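PDB 4AWT: SYE1 from Shewanella oneidensis, which binds FMN and probably acts as an Old Yellow Enzyme-like oxidoreductase on the CH-CH group of its substrates, with NAD or NADP as acceptor. Local coordinates for residues Q190-E195 / L250-A255. The protein carries 1 engineered substitution. Numbering follows the deposited sequence. Where two conformers were deposited one is given.
Sequences QFIDSE and LTYTAA
Tyr252 reaches from helix 248-261 to the carboxylate of Asp193, the first residue to leave helical geometry after helix 187-192, and so illustrates how a long polar side chain can tie a helix to the residue that follows another. Its OH donates to Asp193 OD1 over 2.6 Å; the acceptor lies at the ring edge, in the ring plane, and is approached on its syn side, 25° out of the carboxylate plane. The two planes stand 73° apart, so the groups meet crosswise rather than stacked. Beside this bond, Ile192 points its CG2 branch, anti to the backbone N (chi1 -64° places CG1 beside that N instead), into the angle between two neighbours: CG2 lies 3.5 Å from Tyr252 OH, close to the ring carbon CZ, and 3.5 Å from Thr251 CG2. Thr251 turns only its methyl to Ile192, while its OG1 is hydrogen-bonded to Asp245 OD2, and Asp245 OD1 accepts from Ser194 N. A phenylalanine in place of Tyr252 would probably leave OD1 of the buried Asp193 without this donor and open a small gap beside Ile192 CG2. Leu234, at the C-terminal end of strand 230-234, touches both Ile192 and Tyr252. The contact thus joins the connection after strand 177-181 to the helix after the next strand, a beta/alpha packing characteristic of the TIM barrel.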
ATOM      1  N   GLN A 190       7.895 -10.782  -3.070  1.00  6.23           N
ATOM      2  CA  GLN A 190       9.114 -11.563  -3.208  1.00  6.56           C
ATOM      3  C   GLN A 190       8.840 -13.084  -3.209  1.00  6.47           C
ATOM      4  O   GLN A 190       9.698 -13.818  -3.678  1.00  7.89           O
ATOM      5  CB  GLN A 190      10.092 -11.217  -2.083  1.00  6.53           C
ATOM      6  CG  GLN A 190      10.642  -9.798  -2.193  1.00  6.55           C
ATOM      7  CD  GLN A 190      11.062  -9.180  -0.898  1.00  6.18           C
ATOM      8  OE1 GLN A 190      11.617  -9.854   0.007  1.00  7.10           O
ATOM      9  NE2 GLN A 190      10.823  -7.905  -0.727  1.00  6.31           N
ATOM     10  N   PHE A 191       7.699 -13.506  -2.705  1.00  6.44           N
ATOM     11  CA  PHE A 191       7.236 -14.878  -2.861  1.00  6.65           C
ATOM     12  C   PHE A 191       6.463 -15.093  -4.161  1.00  6.87           C
ATOM     13  O   PHE A 191       6.610 -16.119  -4.809  1.00  7.39           O
ATOM     14  CB  PHE A 191       6.354 -15.337  -1.694  1.00  6.99           C
ATOM     15  CG  PHE A 191       7.097 -15.650  -0.418  1.00  6.90           C
ATOM     16  CD1 PHE A 191       7.553 -14.638   0.425  1.00  7.62           C
ATOM     17  CD2 PHE A 191       7.380 -16.962  -0.071  1.00  7.46           C
ATOM     18  CE1 PHE A 191       8.211 -14.933   1.594  1.00  8.66           C
ATOM     19  CE2 PHE A 191       8.051 -17.260   1.085  1.00  8.01           C
ATOM     20  CZ  PHE A 191       8.457 -16.250   1.918  1.00  8.17           C
ATOM     21  N   ILE A 192       5.603 -14.140  -4.526  1.00  6.50           N
ATOM     22  CA  ILE A 192       4.727 -14.322  -5.691  1.00  6.31           C
ATOM     23  C   ILE A 192       5.511 -14.444  -6.973  1.00  6.69           C
ATOM     24  O   ILE A 192       5.210 -15.284  -7.827  1.00  7.49           O
ATOM     25  CB  ILE A 192       3.718 -13.162  -5.797  1.00  6.64           C
ATOM     26  CG1 ILE A 192       2.765 -13.125  -4.622  1.00  6.65           C
ATOM     27  CG2 ILE A 192       2.953 -13.244  -7.126  1.00  7.20           C
ATOM     28  CD1 ILE A 192       1.892 -11.878  -4.541  1.00  7.63           C
ATOM     29  N   ASP A 193       6.463 -13.542  -7.186  1.00  6.89           N
ATOM     30  CA  ASP A 193       7.110 -13.387  -8.484  1.00  7.06           C
ATOM     31  C   ASP A 193       8.236 -14.403  -8.649  1.00  7.45           C
ATOM     32  O   ASP A 193       9.148 -14.514  -7.840  1.00  8.34           O
ATOM     33  CB  ASP A 193       7.611 -11.982  -8.663  1.00  7.40           C
ATOM     34  CG  ASP A 193       6.543 -10.918  -8.938  1.00  7.32           C
ATOM     35  OD1 ASP A 193       5.368 -11.312  -9.033  1.00  8.22           O
ATOM     36  OD2 ASP A 193       6.943  -9.744  -9.050  1.00  8.17           O
ATOM     37  N   SER A 194       8.167 -15.143  -9.765  1.00  8.17           N
ATOM     38  CA  SER A 194       9.030 -16.304  -9.939  1.00  8.50           C
ATOM     39  C   SER A 194      10.489 -15.971  -9.853  1.00  8.92           C
ATOM     40  O   SER A 194      11.274 -16.780  -9.341  1.00 10.28           O
ATOM     41  CB  SER A 194       8.711 -16.977 -11.258  1.00  9.87           C
ATOM     42  OG  SER A 194       8.985 -16.169 -12.359  1.00 10.46           O
ATOM     43  N   GLU A 195      10.950 -14.812 -10.378  1.00  9.08           N
ATOM     44  CA  GLU A 195      12.369 -14.582 -10.445  1.00  9.96           C
ATOM     45  C   GLU A 195      12.927 -14.101  -9.082  1.00 10.68           C
ATOM     46  O   GLU A 195      14.151 -13.980  -8.940  1.00 14.06           O
ATOM     47  CB  GLU A 195      12.708 -13.626 -11.568  1.00 11.41           C
ATOM     48  CG  GLU A 195      12.194 -14.119 -12.904  1.00 14.43           C
ATOM     49  CD  GLU A 195      12.356 -15.625 -13.187  1.00 17.10           C
ATOM     50  OE1 GLU A 195      13.574 -15.868 -13.332  1.00 24.19           O
ATOM     51  OE2 GLU A 195      11.421 -16.494 -13.275  1.00 17.10           O
ATOM     52  N   LEU A 250      -0.671 -15.135 -16.033  1.00  8.75           N
ATOM     53  CA  LEU A 250      -1.142 -16.331 -15.353  1.00  8.33           C
ATOM     54  C   LEU A 250      -1.077 -16.113 -13.837  1.00  7.73           C
ATOM     55  O   LEU A 250      -2.020 -16.381 -13.121  1.00  8.40           O
ATOM     56  CB  LEU A 250      -0.318 -17.539 -15.793  1.00  9.03           C
ATOM     57  CG  LEU A 250      -0.669 -18.828 -15.092  1.00  9.63           C
ATOM     58  CD1 LEU A 250      -2.100 -19.283 -15.271  1.00 14.24           C
ATOM     59  CD2 LEU A 250       0.295 -19.903 -15.566  1.00 11.23           C
ATOM     60  N   THR A 251       0.092 -15.669 -13.368  1.00  7.61           N
ATOM     61  CA  THR A 251       0.299 -15.572 -11.915  1.00  7.33           C
ATOM     62  C   THR A 251      -0.754 -14.668 -11.280  1.00  7.12           C
ATOM     63  O   THR A 251      -1.322 -14.989 -10.256  1.00  7.20           O
ATOM     64  CB  THR A 251       1.676 -15.034 -11.616  1.00  7.34           C
ATOM     65  OG1 THR A 251       2.634 -15.971 -12.102  1.00  8.19           O
ATOM     66  CG2 THR A 251       1.908 -14.769 -10.131  1.00  7.99           C
ATOM     67  N   TYR A 252      -0.971 -13.502 -11.899  1.00  7.18           N
ATOM     68  CA  TYR A 252      -1.814 -12.477 -11.285  1.00  6.90           C
ATOM     69  C   TYR A 252      -3.279 -12.693 -11.547  1.00  7.15           C
ATOM     70  O   TYR A 252      -4.102 -12.317 -10.699  1.00  7.49           O
ATOM     71  CB  TYR A 252      -1.308 -11.066 -11.616  1.00  7.18           C
ATOM     72  CG  TYR A 252      -0.074 -10.775 -10.814  1.00  6.71           C
ATOM     73  CD1 TYR A 252       1.199 -11.112 -11.217  1.00  7.16           C
ATOM     74  CD2 TYR A 252      -0.200 -10.194  -9.545  1.00  6.82           C
ATOM     75  CE1 TYR A 252       2.296 -10.874 -10.423  1.00  7.11           C
ATOM     76  CE2 TYR A 252       0.882  -9.954  -8.754  1.00  7.09           C
ATOM     77  CZ  TYR A 252       2.151 -10.295  -9.190  1.00  6.88           C
ATOM     78  OH  TYR A 252       3.204 -10.015  -8.345  1.00  7.61           O
ATOM     79  N   THR A 253      -3.671 -13.334 -12.657  1.00  7.83           N
ATOM     80  CA  THR A 253      -5.055 -13.785 -12.802  0.75  8.25           C
ATOM     81  C   THR A 253      -5.355 -14.814 -11.721  1.00  7.66           C
ATOM     82  O   THR A 253      -6.404 -14.820 -11.101  1.00  8.17           O
ATOM     83  CB  THR A 253      -5.328 -14.288 -14.225  0.75 10.01           C
ATOM     84  OG1 THR A 253      -5.088 -13.181 -15.176  0.75 11.51           O
ATOM     85  CG2 THR A 253      -6.721 -14.726 -14.425  0.75 13.75           C
ATOM     86  N   ALA A 254      -4.404 -15.751 -11.517  1.00  7.69           N
ATOM     87  CA  ALA A 254      -4.563 -16.760 -10.461  1.00  7.62           C
ATOM     88  C   ALA A 254      -4.632 -16.104  -9.098  1.00  7.40           C
ATOM     89  O   ALA A 254      -5.485 -16.492  -8.275  1.00  7.97           O
ATOM     90  CB  ALA A 254      -3.436 -17.774 -10.516  1.00  8.64           C
ATOM     91  N   ALA A 255      -3.783 -15.121  -8.857  1.00  6.80           N
ATOM     92  CA  ALA A 255      -3.811 -14.428  -7.552  1.00  6.91           C
ATOM     93  C   ALA A 255      -5.145 -13.752  -7.355  1.00  6.74           C
ATOM     94  O   ALA A 255      -5.731 -13.799  -6.263  1.00  7.24           O
ATOM     95  CB  ALA A 255      -2.702 -13.433  -7.439  1.00  7.55           C
TER